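Local coordinates for protein L-threonine dehydrogenase (Flavobacterium frigidimaris, PDB 2YY7) that binds NAD and probably catalyses the oxidation of L-threonine at its 3-hydroxyl group, as a member of the short-chain dehydrogenase/reductase superfamily, at residues A[21-26]-A[46-51]; A[52-55]-A[59-62]; A[100-105]-A[155-160]. All coordinates share one frame; numbering follows the deposited sequence.

Contact 1 (A[21-26]-A[46-51]); sequences KLRKLY and SGPFEV
This contact belongs to the first half of the NAD-binding Rossmann fold, where R23 near the end of helix 13-26 reaches the loop S46-P48 that leads into strand 49-51. R23 alone carries the helix side. Its chain runs extended from CG to NE (chi2 175°), which takes the guanidinium all the way to the loop backbone. The loop passes over one face and along an edge of that group. CA of G47 lies 3.6 Å from CZ of R23, over one face of the guanidinium and offset toward the rim. P48 O comes in at the edge, in the plane, with 3.0 Å between it and NH2 of R23. CD of P48 also packs against NH2, at 3.7 Å. S46 O sits obliquely, 3.1 Å from NH1 of R23, at an angle too poor for a hydrogen bond. A water bridges the two segments instead. It accepts from NH1 of R23 at 3.1 Å and donates to OG of S46 at 3.0 Å.

G47 leaves room for this. A CB built on it would fall 2.3 Å from CZ of R23 and would also jam against S46 O. NH2 of R23 donates a hydrogen bond to V31 O, and NH1 a weak one to V43 O. Several carbonyl oxygens thus surround the buried cation, and they would probably favour its charge. OG of S46 is hydrogen-bonded to D42 O, in the short helix that ends just before it.

Around the contact, P48 packs on I32 and E50 pairs by backbone with A33 and D35 of strand 31-35. On the helix side, L22 packs on I5 and I7 of strand 5-8 and on I224 of helix 216-228.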
loop_
_atom_site.group_PDB
_atom_site.type_symbol
_atom_site.label_atom_id
_atom_site.label_comp_id
_atom_site.label_asym_id
_atom_site.label_seq_id
_atom_site.Cartn_x
_atom_site.Cartn_y
_atom_site.Cartn_z
ATOM N N LYS A 21 -24.575 20.273 3.895
ATOM C CA LYS A 21 -25.510 19.234 4.311
ATOM C C LYS A 21 -25.386 18.913 5.800
ATOM O O LYS A 21 -26.389 18.772 6.500
ATOM C CB LYS A 21 -25.283 17.970 3.484
ATOM C CG LYS A 21 -26.263 16.841 3.773
ATOM C CD LYS A 21 -27.701 17.231 3.485
ATOM C CE LYS A 21 -28.637 16.059 3.747
ATOM N NZ LYS A 21 -30.063 16.409 3.513
ATOM N N LEU A 22 -24.157 18.802 6.287
ATOM C CA LEU A 22 -23.938 18.508 7.698
ATOM C C LEU A 22 -24.506 19.625 8.577
ATOM O O LEU A 22 -25.091 19.362 9.627
ATOM C CB LEU A 22 -22.440 18.333 7.960
ATOM C CG LEU A 22 -21.895 16.933 8.270
ATOM C CD1 LEU A 22 -22.798 15.851 7.723
ATOM C CD2 LEU A 22 -20.487 16.819 7.694
ATOM N N ARG A 23 -24.334 20.872 8.145
ATOM C CA ARG A 23 -24.838 22.013 8.903
ATOM C C ARG A 23 -26.365 22.055 8.954
ATOM O O ARG A 23 -26.943 22.540 9.928
ATOM C CB ARG A 23 -24.277 23.322 8.330
ATOM C CG ARG A 23 -22.823 23.556 8.738
ATOM C CD ARG A 23 -22.202 24.779 8.094
ATOM N NE ARG A 23 -20.903 25.072 8.697
ATOM C CZ ARG A 23 -19.995 25.890 8.173
ATOM N NH1 ARG A 23 -20.231 26.507 7.022
ATOM N NH2 ARG A 23 -18.848 26.097 8.808
ATOM N N LYS A 24 -27.016 21.543 7.912
ATOM C CA LYS A 24 -28.473 21.505 7.869
ATOM C C LYS A 24 -28.988 20.437 8.829
ATOM O O LYS A 24 -30.024 20.609 9.471
ATOM C CB LYS A 24 -28.962 21.183 6.455
ATOM C CG LYS A 24 -28.723 22.292 5.442
ATOM C CD LYS A 24 -29.110 21.878 4.025
ATOM C CE LYS A 24 -30.592 21.541 3.897
ATOM N NZ LYS A 24 -30.952 20.242 4.539
ATOM N N LEU A 25 -28.245 19.338 8.927
ATOM C CA LEU A 25 -28.616 18.222 9.784
ATOM C C LEU A 25 -28.258 18.400 11.250
ATOM O O LEU A 25 -29.042 18.035 12.122
ATOM C CB LEU A 25 -27.959 16.928 9.288
ATOM C CG LEU A 25 -28.325 16.346 7.922
ATOM C CD1 LEU A 25 -27.485 15.099 7.676
ATOM C CD2 LEU A 25 -29.811 16.007 7.874
ATOM N N TYR A 26 -27.084 18.960 11.529
ATOM C CA TYR A 26 -26.658 19.108 12.917
ATOM C C TYR A 26 -26.492 20.518 13.454
ATOM O O TYR A 26 -26.156 20.692 14.626
ATOM C CB TYR A 26 -25.354 18.341 13.146
ATOM C CG TYR A 26 -25.428 16.872 12.787
ATOM C CD1 TYR A 26 -24.887 16.401 11.595
ATOM C CD2 TYR A 26 -26.042 15.955 13.638
ATOM C CE1 TYR A 26 -24.952 15.052 11.256
ATOM C CE2 TYR A 26 -26.114 14.599 13.306
ATOM C CZ TYR A 26 -25.566 14.158 12.115
ATOM O OH TYR A 26 -25.627 12.825 11.774
ATOM N N SER A 46 -20.587 31.034 5.444
ATOM C CA SER A 46 -21.812 30.464 5.999
ATOM C C SER A 46 -21.618 29.645 7.273
ATOM O O SER A 46 -22.357 28.689 7.519
ATOM C CB SER A 46 -22.520 29.611 4.940
ATOM O OG SER A 46 -21.714 28.517 4.539
ATOM N N GLY A 47 -20.637 30.021 8.087
ATOM C CA GLY A 47 -20.399 29.293 9.323
ATOM C C GLY A 47 -18.971 29.379 9.832
ATOM O O GLY A 47 -18.123 30.008 9.200
ATOM N N PRO A 48 -18.674 28.749 10.980
ATOM C CA PRO A 48 -17.329 28.766 11.562
ATOM C C PRO A 48 -16.281 28.216 10.597
ATOM O O PRO A 48 -16.392 27.082 10.130
ATOM C CB PRO A 48 -17.478 27.887 12.800
ATOM C CG PRO A 48 -18.907 28.104 13.195
ATOM C CD PRO A 48 -19.609 28.028 11.860
ATOM N N PHE A 49 -15.267 29.024 10.303
ATOM C CA PHE A 49 -14.197 28.612 9.400
ATOM C C PHE A 49 -12.833 28.802 10.058
ATOM O O PHE A 49 -12.597 29.797 10.750
ATOM C CB PHE A 49 -14.237 29.424 8.101
ATOM C CG PHE A 49 -13.163 29.042 7.120
ATOM C CD1 PHE A 49 -13.349 27.973 6.249
ATOM C CD2 PHE A 49 -11.948 29.719 7.102
ATOM C CE1 PHE A 49 -12.334 27.582 5.368
ATOM C CE2 PHE A 49 -10.925 29.336 6.228
ATOM C CZ PHE A 49 -11.119 28.267 5.361
ATOM N N GLU A 50 -11.936 27.851 9.826
ATOM C CA GLU A 50 -10.591 27.903 10.386
ATOM C C GLU A 50 -9.550 27.543 9.334
ATOM O O GLU A 50 -9.681 26.531 8.637
ATOM C CB GLU A 50 -10.457 26.912 11.547
ATOM C CG GLU A 50 -11.332 27.215 12.747
ATOM C CD GLU A 50 -10.699 28.218 13.690
ATOM O OE1 GLU A 50 -9.786 28.953 13.257
ATOM O OE2 GLU A 50 -11.122 28.272 14.863
ATOM N N VAL A 51 -8.515 28.366 9.218
ATOM C CA VAL A 51 -7.444 28.068 8.279
ATOM C C VAL A 51 -6.623 26.974 8.950
ATOM O O VAL A 51 -6.375 27.033 10.152
ATOM C CB VAL A 51 -6.524 29.288 8.044
ATOM C CG1 VAL A 51 -5.322 28.877 7.198
ATOM C CG2 VAL A 51 -7.300 30.404 7.357
HETATM O O HOH W 1 -21.938 25.543 4.618
#

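Contact 2 (A[52-55]-A[59-62]); sequences VNAL and QIEH. With NAD (nicotinamide-adenine-dinucleotide), chain E.
V52 and A54 pack against Q59 and I60 where the Rossmann fold turns from strand 49-51 into helix 57-66. This loop holds the adenine of NAD.

The tight part is mostly apolar. With I60 stretched out at chi2 176°, its CD1 extends to the loop backbone, 3.4 Å from O of A54. CD1 also lies 4.5 Å from CB of A54. CG2 of V52 stands anti to its backbone N and meets CB of Q59 at 3.8 Å. The side chains of V52 and Q59 run antiparallel, one alongside the other. I60 also packs on L104 of helix 87-106, which helps to bury this side.

The other side is looser. Q59 is partly exposed, and its amide lies by the backbone N of N53 and CA of V52. The orientation of this amide in the model is doubtful, and it is probably turned over.

The face of the loop turned from the helix does the binding. CG of N53 is anti to its backbone N (chi1 -175°), which carries the amide away from Q59 and toward the cofactor. OD1 of N53 then takes two donors. L55 N gives a hydrogen bond of 2.9 Å to OD1 of N53, tilted from the carbonyl plane, and this closes an Asx turn. The second donor is N6A of NAD, 3.1 Å from OD1 of N53 in a nearly straight bond (172°). The turn probably fixes the rotation of the amide for this role. V52 O approaches C2A of NAD, and A54 N donates to N1A of the same adenine at 2.8 Å.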
loop_
_atom_site.group_PDB
_atom_site.type_symbol
_atom_site.label_atom_id
_atom_site.label_comp_id
_atom_site.label_asym_id
_atom_site.label_seq_id
_atom_site.Cartn_x
_atom_site.Cartn_y
_atom_site.Cartn_z
ATOM N N VAL A 52 -6.214 25.967 8.188
ATOM C CA VAL A 52 -5.415 24.896 8.762
ATOM C C VAL A 52 -4.606 24.189 7.693
ATOM O O VAL A 52 -5.005 24.139 6.532
ATOM C CB VAL A 52 -6.298 23.836 9.483
ATOM C CG1 VAL A 52 -7.062 22.995 8.462
ATOM C CG2 VAL A 52 -5.427 22.940 10.354
ATOM N N ASN A 53 -3.449 23.674 8.086
ATOM C CA ASN A 53 -2.620 22.916 7.163
ATOM C C ASN A 53 -2.655 21.502 7.725
ATOM O O ASN A 53 -2.057 21.234 8.765
ATOM C CB ASN A 53 -1.177 23.422 7.144
ATOM C CG ASN A 53 -0.342 22.718 6.093
ATOM O OD1 ASN A 53 -0.586 21.555 5.779
ATOM N ND2 ASN A 53 0.650 23.414 5.546
ATOM N N ALA A 54 -3.371 20.612 7.046
ATOM C CA ALA A 54 -3.517 19.224 7.484
ATOM C C ALA A 54 -2.189 18.480 7.620
ATOM O O ALA A 54 -2.133 17.396 8.203
ATOM C CB ALA A 54 -4.438 18.473 6.521
ATOM N N LEU A 55 -1.127 19.067 7.079
ATOM C CA LEU A 55 0.203 18.466 7.133
ATOM C C LEU A 55 0.831 18.684 8.513
ATOM O O LEU A 55 1.811 18.029 8.872
ATOM C CB LEU A 55 1.086 19.108 6.058
ATOM C CG LEU A 55 1.896 18.263 5.074
ATOM C CD1 LEU A 55 1.067 17.127 4.534
ATOM C CD2 LEU A 55 2.372 19.163 3.940
ATOM N N GLN A 59 -1.498 21.875 14.435
ATOM C CA GLN A 59 -2.587 22.753 14.018
ATOM C C GLN A 59 -3.933 22.032 14.099
ATOM O O GLN A 59 -4.937 22.627 14.473
ATOM C CB GLN A 59 -2.366 23.260 12.592
ATOM C CG GLN A 59 -1.088 24.057 12.400
ATOM C CD GLN A 59 -1.037 24.761 11.060
ATOM O OE1 GLN A 59 0.033 25.144 10.586
ATOM N NE2 GLN A 59 -2.193 24.951 10.449
ATOM N N ILE A 60 -3.951 20.752 13.740
ATOM C CA ILE A 60 -5.188 19.975 13.792
ATOM C C ILE A 60 -5.570 19.729 15.248
ATOM O O ILE A 60 -6.723 19.914 15.636
ATOM C CB ILE A 60 -5.035 18.611 13.082
ATOM C CG1 ILE A 60 -4.597 18.824 11.626
ATOM C CG2 ILE A 60 -6.359 17.855 13.127
ATOM C CD1 ILE A 60 -4.313 17.530 10.869
ATOM N N GLU A 61 -4.595 19.315 16.048
ATOM C CA GLU A 61 -4.825 19.052 17.464
ATOM C C GLU A 61 -5.410 20.298 18.134
ATOM O O GLU A 61 -6.316 20.197 18.961
ATOM C CB GLU A 61 -3.509 18.652 18.144
ATOM C CG GLU A 61 -3.652 18.264 19.608
ATOM C CD GLU A 61 -2.329 17.860 20.242
ATOM O OE1 GLU A 61 -1.380 18.678 20.234
ATOM O OE2 GLU A 61 -2.241 16.720 20.750
ATOM N N HIS A 62 -4.895 21.470 17.768
ATOM C CA HIS A 62 -5.374 22.730 18.337
ATOM C C HIS A 62 -6.840 23.014 18.010
ATOM O O HIS A 62 -7.584 23.505 18.864
ATOM C CB HIS A 62 -4.518 23.902 17.844
ATOM C CG HIS A 62 -5.042 25.245 18.252
ATOM N ND1 HIS A 62 -5.057 25.673 19.563
ATOM C CD2 HIS A 62 -5.591 26.247 17.522
ATOM C CE1 HIS A 62 -5.593 26.881 19.624
ATOM N NE2 HIS A 62 -5.925 27.252 18.399
HETATM P PA NAD E . -10.564 19.002 -3.939
HETATM O O1A NAD E . -11.671 19.636 -4.709
HETATM O O2A NAD E . -9.231 19.030 -4.595
HETATM O O5B NAD E . -10.527 19.546 -2.453
HETATM C C5B NAD E . -9.393 19.399 -1.648
HETATM C C4B NAD E . -9.372 20.498 -0.613
HETATM O O4B NAD E . -8.314 20.209 0.302
HETATM C C3B NAD E . -9.108 21.885 -1.246
HETATM O O3B NAD E . -10.100 22.847 -0.845
HETATM C C2B NAD E . -7.684 22.211 -0.780
HETATM O O2B NAD E . -7.472 23.602 -0.612
HETATM C C1B NAD E . -7.605 21.424 0.537
HETATM N N9A NAD E . -6.223 21.197 0.982
HETATM C C8A NAD E . -5.146 20.822 0.179
HETATM N N7A NAD E . -4.057 20.742 0.956
HETATM C C5A NAD E . -4.437 21.036 2.220
HETATM C C6A NAD E . -3.710 21.136 3.395
HETATM N N6A NAD E . -2.402 20.992 3.387
HETATM N N1A NAD E . -4.354 21.491 4.551
HETATM C C2A NAD E . -5.717 21.746 4.561
HETATM N N3A NAD E . -6.455 21.681 3.395
HETATM C C4A NAD E . -5.794 21.333 2.243
HETATM O O3 NAD E . -10.886 17.442 -3.744
HETATM P PN NAD E . -12.318 16.700 -3.566
HETATM O O1N NAD E . -13.234 17.445 -2.640
HETATM O O2N NAD E . -12.725 16.275 -4.933
HETATM O O5D NAD E . -11.858 15.341 -2.806
HETATM C C5D NAD E . -11.885 15.255 -1.373
HETATM C C4D NAD E . -11.485 13.813 -0.957
HETATM O O4D NAD E . -12.291 12.871 -1.642
HETATM C C3D NAD E . -10.046 13.444 -1.331
HETATM O O3D NAD E . -9.533 12.559 -0.339
HETATM C C2D NAD E . -10.203 12.652 -2.607
HETATM O O2D NAD E . -9.053 11.860 -2.790
HETATM C C1D NAD E . -11.505 11.892 -2.355
HETATM N N1N NAD E . -12.109 11.474 -3.642
HETATM C C2N NAD E . -12.640 12.423 -4.491
HETATM C C3N NAD E . -13.204 12.020 -5.697
HETATM C C7N NAD E . -13.896 13.015 -6.589
HETATM O O7N NAD E . -14.350 12.511 -7.796
HETATM N N7N NAD E . -14.019 14.315 -6.263
HETATM C C4N NAD E . -13.211 10.660 -6.058
HETATM C C5N NAD E . -12.693 9.708 -5.175
HETATM C C6N NAD E . -12.126 10.116 -3.983
#

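Contact 3 (A[100-105]-A[155-160]); sequences HVLNLA and EYYHNI
Y157 reaches from helix 142-161 to L102 and N103 of helix 87-106. Its CB points toward that helix and carries the ring between the two helices. The next atom, CG, already lies 4.0 Å from CD1 of L102. The CD1 edge and the CD2 edge of the ring then meet different atoms of L102. CD1 of Y157 lies 3.7 Å from CB of L102 and equally near that residue's carbonyl O. CD2 and CE2 of Y157 lie along CD1 of L102, CD2 at 3.7 Å. L102 thus covers one face, and its CB makes a CH-pi contact 15° off the ring normal.

Both helices lie on the same side of the Rossmann sheet, and L102 also rests on I113 of strand 112-118. Helix 142-161 carries the YxxxK sequence of short-chain dehydrogenases near its start, with K147 bound to NAD.

Farther out, CE1 of Y157 has ND2 of N103 at 3.4 Å, at the ring edge and in its plane. N103 starts away from the partner helix, but its amide comes back with CG anti to the carbonyl carbon (chi1 -83°). At the tip, OH of Y157 comes 2.7 Å from ND2 of N103, with the amide turned 55° from the ring. An alanine in place of Y157 would remove the ring and the OH beside ND2, probably leaving a gap beside L102 and the N103 amide freer to turn.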
loop_
_atom_site.group_PDB
_atom_site.type_symbol
_atom_site.label_atom_id
_atom_site.label_comp_id
_atom_site.label_asym_id
_atom_site.label_seq_id
_atom_site.Cartn_x
_atom_site.Cartn_y
_atom_site.Cartn_z
ATOM N N HIS A 100 -1.999 11.854 11.088
ATOM C CA HIS A 100 -2.319 12.821 12.145
ATOM C C HIS A 100 -3.720 12.607 12.695
ATOM O O HIS A 100 -3.915 12.560 13.909
ATOM C CB HIS A 100 -2.217 14.254 11.631
ATOM C CG HIS A 100 -0.841 14.637 11.188
ATOM N ND1 HIS A 100 0.292 14.009 11.660
ATOM C CD2 HIS A 100 -0.413 15.607 10.348
ATOM C CE1 HIS A 100 1.359 14.577 11.126
ATOM N NE2 HIS A 100 0.958 15.550 10.327
ATOM N N VAL A 101 -4.697 12.486 11.805
ATOM C CA VAL A 101 -6.081 12.280 12.229
ATOM C C VAL A 101 -6.259 10.922 12.912
ATOM O O VAL A 101 -6.980 10.813 13.900
ATOM C CB VAL A 101 -7.061 12.391 11.032
ATOM C CG1 VAL A 101 -8.484 12.056 11.479
ATOM C CG2 VAL A 101 -7.017 13.802 10.464
ATOM N N LEU A 102 -5.593 9.893 12.392
ATOM C CA LEU A 102 -5.695 8.563 12.985
ATOM C C LEU A 102 -5.073 8.570 14.378
ATOM O O LEU A 102 -5.602 7.948 15.301
ATOM C CB LEU A 102 -5.003 7.511 12.102
ATOM C CG LEU A 102 -5.699 7.085 10.801
ATOM C CD1 LEU A 102 -4.815 6.085 10.056
ATOM C CD2 LEU A 102 -7.056 6.449 11.108
ATOM N N ASN A 103 -3.950 9.273 14.524
ATOM C CA ASN A 103 -3.270 9.369 15.815
ATOM C C ASN A 103 -4.119 10.153 16.823
ATOM O O ASN A 103 -4.044 9.909 18.026
ATOM C CB ASN A 103 -1.889 10.024 15.649
ATOM C CG ASN A 103 -0.814 9.030 15.215
ATOM O OD1 ASN A 103 0.201 9.410 14.623
ATOM N ND2 ASN A 103 -1.024 7.756 15.526
ATOM N N LEU A 104 -4.927 11.096 16.342
ATOM C CA LEU A 104 -5.786 11.853 17.250
ATOM C C LEU A 104 -6.836 10.894 17.808
ATOM O O LEU A 104 -7.202 10.967 18.983
ATOM C CB LEU A 104 -6.489 13.016 16.529
ATOM C CG LEU A 104 -5.922 14.449 16.561
ATOM C CD1 LEU A 104 -5.101 14.665 17.821
ATOM C CD2 LEU A 104 -5.081 14.716 15.339
ATOM N N ALA A 105 -7.316 9.989 16.959
ATOM C CA ALA A 105 -8.311 9.010 17.378
ATOM C C ALA A 105 -7.662 8.002 18.326
ATOM O O ALA A 105 -8.264 7.590 19.319
ATOM C CB ALA A 105 -8.895 8.294 16.162
ATOM N N GLU A 155 -7.560 0.257 8.590
ATOM C CA GLU A 155 -7.929 -1.051 9.111
ATOM C C GLU A 155 -7.025 -1.424 10.284
ATOM O O GLU A 155 -7.480 -1.987 11.285
ATOM C CB GLU A 155 -7.810 -2.101 8.009
ATOM C CG GLU A 155 -8.410 -3.443 8.363
ATOM C CD GLU A 155 -8.294 -4.435 7.227
ATOM O OE1 GLU A 155 -7.162 -4.871 6.931
ATOM O OE2 GLU A 155 -9.332 -4.770 6.625
ATOM N N TYR A 156 -5.738 -1.111 10.153
ATOM C CA TYR A 156 -4.783 -1.409 11.213
ATOM C C TYR A 156 -5.185 -0.660 12.481
ATOM O O TYR A 156 -5.313 -1.259 13.548
ATOM C CB TYR A 156 -3.368 -0.982 10.811
ATOM C CG TYR A 156 -2.310 -1.449 11.788
ATOM C CD1 TYR A 156 -1.753 -2.724 11.683
ATOM C CD2 TYR A 156 -1.893 -0.632 12.843
ATOM C CE1 TYR A 156 -0.805 -3.177 12.599
ATOM C CE2 TYR A 156 -0.943 -1.081 13.770
ATOM C CZ TYR A 156 -0.405 -2.354 13.637
ATOM O OH TYR A 156 0.537 -2.808 14.533
ATOM N N TYR A 157 -5.375 0.653 12.368
ATOM C CA TYR A 157 -5.757 1.463 13.523
ATOM C C TYR A 157 -7.054 0.991 14.171
ATOM O O TYR A 157 -7.216 1.080 15.390
ATOM C CB TYR A 157 -5.872 2.940 13.128
ATOM C CG TYR A 157 -4.571 3.702 13.258
ATOM C CD1 TYR A 157 -4.370 4.606 14.300
ATOM C CD2 TYR A 157 -3.537 3.513 12.345
ATOM C CE1 TYR A 157 -3.177 5.304 14.431
ATOM C CE2 TYR A 157 -2.333 4.207 12.465
ATOM C CZ TYR A 157 -2.160 5.102 13.511
ATOM O OH TYR A 157 -0.977 5.801 13.630
ATOM N N HIS A 158 -7.987 0.503 13.362
ATOM C CA HIS A 158 -9.241 0.003 13.907
ATOM C C HIS A 158 -8.994 -1.285 14.686
ATOM O O HIS A 158 -9.369 -1.401 15.858
ATOM C CB HIS A 158 -10.247 -0.312 12.802
ATOM C CG HIS A 158 -11.463 -1.025 13.303
ATOM N ND1 HIS A 158 -12.470 -0.381 13.989
ATOM C CD2 HIS A 158 -11.795 -2.338 13.292
ATOM C CE1 HIS A 158 -13.370 -1.266 14.379
ATOM N NE2 HIS A 158 -12.984 -2.462 13.970
ATOM N N ASN A 159 -8.356 -2.248 14.019
ATOM C CA ASN A 159 -8.070 -3.555 14.604
ATOM C C ASN A 159 -7.107 -3.564 15.780
ATOM O O ASN A 159 -7.265 -4.355 16.706
ATOM C CB ASN A 159 -7.533 -4.511 13.534
ATOM C CG ASN A 159 -8.584 -4.898 12.517
ATOM O OD1 ASN A 159 -9.767 -4.982 12.839
ATOM N ND2 ASN A 159 -8.155 -5.156 11.282
ATOM N N ILE A 160 -6.105 -2.695 15.742
ATOM C CA ILE A 160 -5.115 -2.650 16.803
ATOM C C ILE A 160 -5.402 -1.618 17.888
ATOM O O ILE A 160 -5.212 -1.893 19.076
ATOM C CB ILE A 160 -3.705 -2.398 16.214
ATOM C CG1 ILE A 160 -3.380 -3.484 15.185
ATOM C CG2 ILE A 160 -2.657 -2.387 17.327
ATOM C CD1 ILE A 160 -3.495 -4.913 15.731
#

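Overall arrangement
The three contacts follow one another along the chain, all within the NAD-binding Rossmann part. Contacts 1 and 2 have centres 18 Å apart and adjoin in sequence: strand 49-51 ends the first, and the loop after it opens the second. Contacts 2 and 3 lie 17 Å apart between centres and touch directly. O of L55 and NE2 of H100 are 3.0 Å apart, a probable hydrogen bond, and I60 packs on H100. The adenine-binding loop and helix 57-66 are thus tied to helix 87-106, and contact 3 adds helix 142-161. Contacts 1 and 3 do not touch, with nearest atoms about 13 Å apart. Among the three, contact 2 is the one that holds the cofactor.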